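Nicotinate phosphoribosyltransferase (Porphyromonas gingivalis, PDB 2IM5) probably catalyses the ATP-dependent transfer of phosphoribose from 5-phospho-alpha-D-ribose 1-diphosphate to nicotinate, giving nicotinate ribonucleotide on the way to NAD(+). Local coordinates at residues F42-E45 and F46-L49; V126-E129 and L130-F134; F165-R168 and R169-S172. All coordinates share one frame; numbering follows the deposited sequence.

Contact 1: F42-E45 and F46-L49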
loop_
_atom_site.group_PDB
_atom_site.type_symbol
_atom_site.label_atom_id
_atom_site.label_comp_id
_atom_site.label_asym_id
_atom_site.label_seq_id
_atom_site.Cartn_x
_atom_site.Cartn_y
_atom_site.Cartn_z
ATOM N N PHE A 42 -4.218 -6.732 -24.040
ATOM C CA PHE A 42 -3.880 -8.037 -23.491
ATOM C C PHE A 42 -4.640 -9.124 -24.226
ATOM O O PHE A 42 -5.760 -8.910 -24.688
ATOM C CB PHE A 42 -4.211 -8.083 -21.995
ATOM C CG PHE A 42 -3.174 -7.435 -21.129
ATOM C CD1 PHE A 42 -1.990 -8.101 -20.828
ATOM C CD2 PHE A 42 -3.375 -6.161 -20.616
ATOM C CE1 PHE A 42 -1.022 -7.508 -20.027
ATOM C CE2 PHE A 42 -2.411 -5.557 -19.816
ATOM C CZ PHE A 42 -1.231 -6.234 -19.521
ATOM N N THR A 43 -4.023 -10.292 -24.326
ATOM C CA THR A 43 -4.624 -11.415 -25.023
ATOM C C THR A 43 -5.234 -12.411 -24.060
ATOM O O THR A 43 -4.895 -12.437 -22.876
ATOM C CB THR A 43 -3.585 -12.160 -25.863
ATOM O OG1 THR A 43 -2.588 -12.716 -24.994
ATOM C CG2 THR A 43 -2.926 -11.213 -26.857
ATOM N N GLU A 44 -6.128 -13.242 -24.582
ATOM C CA GLU A 44 -6.795 -14.250 -23.776
ATOM C C GLU A 44 -5.826 -15.277 -23.216
ATOM O O GLU A 44 -6.084 -15.863 -22.166
ATOM C CB GLU A 44 -7.877 -14.961 -24.593
ATOM C CG GLU A 44 -9.298 -14.563 -24.217
ATOM C CD GLU A 44 -9.630 -14.877 -22.763
ATOM O OE1 GLU A 44 -9.328 -16.004 -22.313
ATOM O OE2 GLU A 44 -10.199 -14.004 -22.074
ATOM N N GLU A 45 -4.710 -15.506 -23.904
ATOM C CA GLU A 45 -3.761 -16.485 -23.395
ATOM C C GLU A 45 -3.049 -15.934 -22.168
ATOM O O GLU A 45 -2.704 -16.692 -21.265
ATOM C CB GLU A 45 -2.752 -16.905 -24.466
ATOM C CG GLU A 45 -1.587 -15.972 -24.680
ATOM C CD GLU A 45 -0.512 -16.597 -25.563
ATOM O OE1 GLU A 45 0.041 -17.656 -25.180
ATOM O OE2 GLU A 45 -0.223 -16.028 -26.638
ATOM N N PHE A 46 -2.830 -14.622 -22.130
ATOM C CA PHE A 46 -2.198 -14.013 -20.963
ATOM C C PHE A 46 -3.207 -14.105 -19.816
ATOM O O PHE A 46 -2.861 -14.467 -18.689
ATOM C CB PHE A 46 -1.857 -12.545 -21.214
ATOM C CG PHE A 46 -1.112 -11.902 -20.081
ATOM C CD1 PHE A 46 0.247 -12.146 -19.898
ATOM C CD2 PHE A 46 -1.774 -11.079 -19.169
ATOM C CE1 PHE A 46 0.942 -11.582 -18.820
ATOM C CE2 PHE A 46 -1.091 -10.510 -18.089
ATOM C CZ PHE A 46 0.274 -10.766 -17.918
ATOM N N ALA A 47 -4.464 -13.789 -20.119
ATOM C CA ALA A 47 -5.523 -13.843 -19.117
ATOM C C ALA A 47 -5.562 -15.240 -18.517
ATOM O O ALA A 47 -5.766 -15.413 -17.317
ATOM C CB ALA A 47 -6.864 -13.509 -19.750
ATOM N N GLU A 48 -5.361 -16.244 -19.363
ATOM C CA GLU A 48 -5.372 -17.622 -18.904
ATOM C C GLU A 48 -4.170 -17.899 -17.996
ATOM O O GLU A 48 -4.258 -18.674 -17.045
ATOM C CB GLU A 48 -5.367 -18.573 -20.101
ATOM C CG GLU A 48 -5.613 -20.014 -19.725
ATOM C CD GLU A 48 -6.813 -20.180 -18.802
ATOM O OE1 GLU A 48 -7.894 -19.626 -19.114
ATOM O OE2 GLU A 48 -6.677 -20.870 -17.766
ATOM N N LEU A 49 -3.043 -17.263 -18.293
ATOM C CA LEU A 49 -1.860 -17.439 -17.460
ATOM C C LEU A 49 -2.155 -16.861 -16.075
ATOM O O LEU A 49 -1.750 -17.418 -15.059
ATOM C CB LEU A 49 -0.659 -16.710 -18.070
ATOM C CG LEU A 49 -0.098 -17.270 -19.376
ATOM C CD1 LEU A 49 1.038 -16.392 -19.856
ATOM C CD2 LEU A 49 0.385 -18.695 -19.147
#
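T43 and A47 are joined by the first i to i+4 backbone bond of helix 44-56, A47 N to T43 O at 3.1 Å. This is the N-terminal turn of a helix of the NAPRTase N-terminal domain, lying beside strands 95-99 and 105-110 of the antiparallel sheet, and T43 is its N-cap. The cap is loose: F46 N lies 3.4 Å from T43 OG1, a weak bond, and bonds weakly to T43 O as well. The hydroxyl reaches that N-H because T43 places OG1 between its own backbone N and carbonyl carbon (chi1 63°). The pattern continues with E48 N on E44 O and L49 N on E45 O.

F42, one residue ahead of the cap, folds back along the helix and lies beside F46, the two side chains pointing the same way. Their ring planes are 30° apart with centroids separated by 5.0 Å, so the rings are slid past each other and barely overlap. F42 CE1 sits over one face of the F46 ring. F46 turns that ring off the helix with CG anti to the backbone N (chi1 -176°), into a layer where L105 of strand 105-110 touches both phenylalanines and L130 of helix 120-134 adds to F46. On the acidic side, R51 makes salt bridges with both E44 and E48, while E48 has a further one with R55; the two like charges thus share a counter-ion. The tightest apolar approach between the rings is F42 CD1 to F46 CD2, 3.4 Å.

Contact 2: V126-E129 and L130-F134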
loop_
_atom_site.group_PDB
_atom_site.type_symbol
_atom_site.label_atom_id
_atom_site.label_comp_id
_atom_site.label_asym_id
_atom_site.label_seq_id
_atom_site.Cartn_x
_atom_site.Cartn_y
_atom_site.Cartn_z
ATOM N N VAL A 126 1.825 -10.769 -9.341
ATOM C CA VAL A 126 1.747 -11.874 -10.286
ATOM C C VAL A 126 1.635 -11.350 -11.714
ATOM O O VAL A 126 2.332 -11.827 -12.610
ATOM C CB VAL A 126 0.537 -12.777 -9.988
ATOM C CG1 VAL A 126 0.221 -13.666 -11.197
ATOM C CG2 VAL A 126 0.839 -13.643 -8.781
ATOM N N ILE A 127 0.759 -10.374 -11.922
ATOM C CA ILE A 127 0.582 -9.798 -13.251
ATOM C C ILE A 127 1.886 -9.180 -13.734
ATOM O O ILE A 127 2.283 -9.363 -14.885
ATOM C CB ILE A 127 -0.529 -8.726 -13.247
ATOM C CG1 ILE A 127 -1.887 -9.412 -13.086
ATOM C CG2 ILE A 127 -0.476 -7.892 -14.518
ATOM C CD1 ILE A 127 -3.038 -8.451 -12.983
ATOM N N SER A 128 2.555 -8.455 -12.849
ATOM C CA SER A 128 3.808 -7.813 -13.204
ATOM C C SER A 128 4.866 -8.840 -13.613
ATOM O O SER A 128 5.460 -8.731 -14.681
ATOM C CB SER A 128 4.316 -6.971 -12.029
ATOM O OG SER A 128 5.515 -6.299 -12.375
ATOM N N GLU A 129 5.089 -9.848 -12.774
ATOM C CA GLU A 129 6.087 -10.862 -13.080
ATOM C C GLU A 129 5.731 -11.645 -14.348
ATOM O O GLU A 129 6.597 -11.882 -15.190
ATOM C CB GLU A 129 6.277 -11.817 -11.889
ATOM C CG GLU A 129 7.350 -12.870 -12.126
ATOM C CD GLU A 129 7.948 -13.433 -10.843
ATOM O OE1 GLU A 129 8.728 -14.413 -10.933
ATOM O OE2 GLU A 129 7.650 -12.900 -9.747
ATOM N N LEU A 130 4.466 -12.042 -14.480
ATOM C CA LEU A 130 4.009 -12.780 -15.656
ATOM C C LEU A 130 4.227 -11.968 -16.916
ATOM O O LEU A 130 4.610 -12.510 -17.942
ATOM C CB LEU A 130 2.516 -13.100 -15.572
ATOM C CG LEU A 130 2.018 -14.311 -14.792
ATOM C CD1 LEU A 130 0.497 -14.385 -14.940
ATOM C CD2 LEU A 130 2.663 -15.589 -15.324
ATOM N N TYR A 131 3.964 -10.670 -16.824
ATOM C CA TYR A 131 4.103 -9.772 -17.959
ATOM C C TYR A 131 5.511 -9.768 -18.548
ATOM O O TYR A 131 5.689 -9.991 -19.746
ATOM C CB TYR A 131 3.720 -8.350 -17.554
ATOM C CG TYR A 131 3.919 -7.345 -18.657
ATOM C CD1 TYR A 131 3.068 -7.314 -19.756
ATOM C CD2 TYR A 131 4.983 -6.445 -18.618
ATOM C CE1 TYR A 131 3.271 -6.405 -20.800
ATOM C CE2 TYR A 131 5.197 -5.538 -19.647
ATOM C CZ TYR A 131 4.338 -5.522 -20.735
ATOM O OH TYR A 131 4.547 -4.610 -21.749
ATOM N N TYR A 132 6.509 -9.504 -17.710
ATOM C CA TYR A 132 7.888 -9.463 -18.178
ATOM C C TYR A 132 8.321 -10.810 -18.740
ATOM O O TYR A 132 9.051 -10.863 -19.725
ATOM C CB TYR A 132 8.804 -8.998 -17.048
ATOM C CG TYR A 132 8.478 -7.583 -16.629
ATOM C CD1 TYR A 132 8.674 -6.520 -17.505
ATOM C CD2 TYR A 132 7.925 -7.314 -15.376
ATOM C CE1 TYR A 132 8.325 -5.223 -17.154
ATOM C CE2 TYR A 132 7.573 -6.021 -15.010
ATOM C CZ TYR A 132 7.776 -4.981 -15.902
ATOM O OH TYR A 132 7.434 -3.703 -15.543
ATOM N N ARG A 133 7.863 -11.898 -18.126
ATOM C CA ARG A 133 8.198 -13.224 -18.634
ATOM C C ARG A 133 7.587 -13.350 -20.027
ATOM O O ARG A 133 8.245 -13.775 -20.982
ATOM C CB ARG A 133 7.594 -14.326 -17.770
ATOM C CG ARG A 133 8.242 -14.555 -16.429
ATOM C CD ARG A 133 7.614 -15.788 -15.793
ATOM N NE ARG A 133 8.067 -16.013 -14.425
ATOM C CZ ARG A 133 7.634 -17.007 -13.656
ATOM N NH1 ARG A 133 6.739 -17.869 -14.125
ATOM N NH2 ARG A 133 8.089 -17.138 -12.419
ATOM N N PHE A 134 6.315 -12.967 -20.121
ATOM C CA PHE A 134 5.564 -13.046 -21.362
ATOM C C PHE A 134 6.226 -12.330 -22.531
ATOM O O PHE A 134 6.250 -12.856 -23.639
ATOM C CB PHE A 134 4.155 -12.483 -21.157
ATOM C CG PHE A 134 3.163 -12.949 -22.183
ATOM C CD1 PHE A 134 2.710 -14.262 -22.181
ATOM C CD2 PHE A 134 2.665 -12.073 -23.138
ATOM C CE1 PHE A 134 1.767 -14.694 -23.120
ATOM C CE2 PHE A 134 1.722 -12.492 -24.080
ATOM C CZ PHE A 134 1.273 -13.804 -24.071
HETATM O O HOH W 1 5.538 -3.493 -12.725
#
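E129 and R133 form a salt bridge one helical turn apart. Going outward along the glutamate, CB of E129 lies against the next peptide, 3.2 Å from L130 N. CG of E129, anti to the backbone N (chi1 -178°), lies 4.0 Å from R133 NE, and the chain runs on extended from there. E129 OE1 takes a hydrogen bond from R133 NH2 at 3.2 Å. That bond is bent, 137° at the hydrogen, and NH2 approaches from above the carboxylate plane; with the carboxylate and guanidinium planes 76° apart, the two groups do not meet as a flat, two-pronged pair. The other oxygen, OE2, accepts from the backbone N of L173, which fixes the rotation of the carboxylate.

Both residues belong to the last turns of helix 120-134, which packs between helix 44-56 and the loop leading into helix 173-186; its backbone bonds run without a break from L130 N on V126 O to R133 N on E129 O. On another side of the helix V126 and L130 lie alongside each other, CG1 of the valine 3.8 Å from CD1 of the leucine, and E53 touches both. The S128 side is polar: its OG is 3.4 Å from Y132 CE2, and one water donates to S128 OG and, weakly, to Y132 OH, arriving at the edge of the tyrosine ring in its plane. S128 OG is also bonded to R170 O, and Y132 OH to E343 O and N336 ND2. Y131 CD2 stands 3.8 Å above one face of the Y132 ring, offset toward the rim.

Contact 3: F165-R168 and R169-S172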
loop_
_atom_site.group_PDB
_atom_site.type_symbol
_atom_site.label_atom_id
_atom_site.label_comp_id
_atom_site.label_asym_id
_atom_site.label_seq_id
_atom_site.Cartn_x
_atom_site.Cartn_y
_atom_site.Cartn_z
ATOM N N PHE A 165 8.940 -0.323 -0.320
ATOM C CA PHE A 165 7.506 -0.436 -0.615
ATOM C C PHE A 165 7.262 -0.757 -2.096
ATOM O O PHE A 165 6.317 -0.223 -2.674
ATOM C CB PHE A 165 6.779 0.900 -0.365
ATOM C CG PHE A 165 6.674 1.317 1.074
ATOM C CD1 PHE A 165 7.077 0.483 2.107
ATOM C CD2 PHE A 165 6.127 2.562 1.389
ATOM C CE1 PHE A 165 6.936 0.879 3.443
ATOM C CE2 PHE A 165 5.981 2.970 2.714
ATOM C CZ PHE A 165 6.387 2.126 3.745
ATOM N N GLY A 166 8.068 -1.601 -2.726
ATOM C CA GLY A 166 7.837 -1.833 -4.148
ATOM C C GLY A 166 7.332 -3.187 -4.623
ATOM O O GLY A 166 7.516 -3.540 -5.791
ATOM N N MET A 167 6.683 -3.940 -3.745
ATOM C CA MET A 167 6.188 -5.258 -4.110
ATOM C C MET A 167 5.209 -5.324 -5.288
ATOM O O MET A 167 5.432 -6.058 -6.248
ATOM C CB MET A 167 5.561 -5.931 -2.885
ATOM C CG MET A 167 4.615 -7.071 -3.220
ATOM S SD MET A 167 4.476 -8.281 -1.895
ATOM C CE MET A 167 4.169 -9.742 -2.864
ATOM N N ARG A 168 4.131 -4.556 -5.218
ATOM C CA ARG A 168 3.125 -4.585 -6.269
ATOM C C ARG A 168 3.612 -4.413 -7.705
ATOM O O ARG A 168 3.028 -4.988 -8.621
ATOM C CB ARG A 168 2.034 -3.568 -5.966
ATOM C CG ARG A 168 1.065 -4.060 -4.907
ATOM C CD ARG A 168 0.108 -2.956 -4.485
ATOM N NE ARG A 168 0.846 -1.853 -3.885
ATOM C CZ ARG A 168 0.302 -0.700 -3.525
ATOM N NH1 ARG A 168 -0.997 -0.496 -3.702
ATOM N NH2 ARG A 168 1.060 0.248 -2.986
ATOM N N ARG A 169 4.676 -3.641 -7.907
ATOM C CA ARG A 169 5.193 -3.433 -9.258
ATOM C C ARG A 169 6.606 -3.954 -9.485
ATOM O O ARG A 169 7.273 -3.547 -10.433
ATOM C CB ARG A 169 5.133 -1.951 -9.616
ATOM C CG ARG A 169 3.713 -1.460 -9.775
ATOM C CD ARG A 169 3.652 -0.004 -10.159
ATOM N NE ARG A 169 2.265 0.432 -10.239
ATOM C CZ ARG A 169 1.893 1.657 -10.588
ATOM N NH1 ARG A 169 2.813 2.566 -10.892
ATOM N NH2 ARG A 169 0.605 1.972 -10.632
ATOM N N ARG A 170 7.057 -4.853 -8.616
ATOM C CA ARG A 170 8.392 -5.422 -8.744
ATOM C C ARG A 170 8.531 -6.147 -10.090
ATOM O O ARG A 170 7.538 -6.610 -10.656
ATOM C CB ARG A 170 8.644 -6.407 -7.606
ATOM C CG ARG A 170 7.768 -7.655 -7.652
ATOM C CD ARG A 170 7.927 -8.485 -6.382
ATOM N NE ARG A 170 7.133 -9.712 -6.408
ATOM C CZ ARG A 170 6.905 -10.469 -5.339
ATOM N NH1 ARG A 170 7.413 -10.122 -4.160
ATOM N NH2 ARG A 170 6.162 -11.563 -5.443
ATOM N N PHE A 171 9.759 -6.238 -10.598
ATOM C CA PHE A 171 10.001 -6.935 -11.855
ATOM C C PHE A 171 9.690 -8.409 -11.618
ATOM O O PHE A 171 9.081 -9.072 -12.452
ATOM C CB PHE A 171 11.464 -6.779 -12.289
ATOM C CG PHE A 171 11.773 -7.413 -13.624
ATOM C CD1 PHE A 171 11.563 -6.714 -14.812
ATOM C CD2 PHE A 171 12.255 -8.714 -13.693
ATOM C CE1 PHE A 171 11.834 -7.307 -16.048
ATOM C CE2 PHE A 171 12.527 -9.317 -14.922
ATOM C CZ PHE A 171 12.317 -8.610 -16.100
ATOM N N SER A 172 10.115 -8.912 -10.466
ATOM C CA SER A 172 9.885 -10.302 -10.077
ATOM C C SER A 172 10.224 -10.464 -8.598
ATOM O O SER A 172 10.861 -9.593 -7.999
ATOM C CB SER A 172 10.776 -11.246 -10.886
ATOM O OG SER A 172 12.144 -10.991 -10.618
#
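M167 and R170 are the ends of a type I beta turn, which lies in the loop joining strand 162-164 of the parallel sheet to helix 173-186. The middle residues, R168 and R169, have the type I backbone conformation, and one hydrogen bond closes the turn, R170 N to M167 O at 3.1 Å. It is straight at the hydrogen (170°), yet the donor stands 63° out of the carbonyl plane. G166 O is equally near to R170 N, but at too poor an angle.

Van der Waals packing of the two side chains comes next. They run side by side in the same direction from the two ends of the turn. R170 sets CG between its own backbone N and carbonyl carbon (chi1 66°), which brings CG to 3.2 Å from M167 O before the extended chain carries the guanidinium alongside the methionine. There the methyl group of M167 lies over one face of the guanidinium, with CZ of R170 3.8 Å from CE of M167.

Polar bonds hold the three arginines in different directions. R170 forms salt bridges through NH1 with E176 and through NH2 with D9, so both terminal nitrogens are engaged. From the middle of the turn, R168 NH1 makes a salt bridge with E120 of helix 120-134, and R169 NH2 bonds to the backbone carbonyl I347 O at the start of strand 347-355, so the turn reaches both that helix and the antiparallel sheet. Between the two side chains of M167 and R170, the closest approach is M167 CE to R170 NH1, 3.5 Å.

All three contacts are local, but they lie progressively nearer the middle of the protein, their centres about 26, 20 and 11 Å from the centre of the chain. Contact 1 is a partly buried helix start with acidic residues facing outward; contacts 2 and 3 are mostly buried. Helix 120-134 connects the series: F134 packs on L49 and its ring meets F46 edge-to-face, while Y132 stacks on F171 and E129 packs against S172. Contacts 1 and 3 do not touch, their nearest atoms being about 11 Å apart. Regular helical bonding dominates contacts 1 and 2, whereas contact 3 has a single turn bond and arginines paired with distant segments.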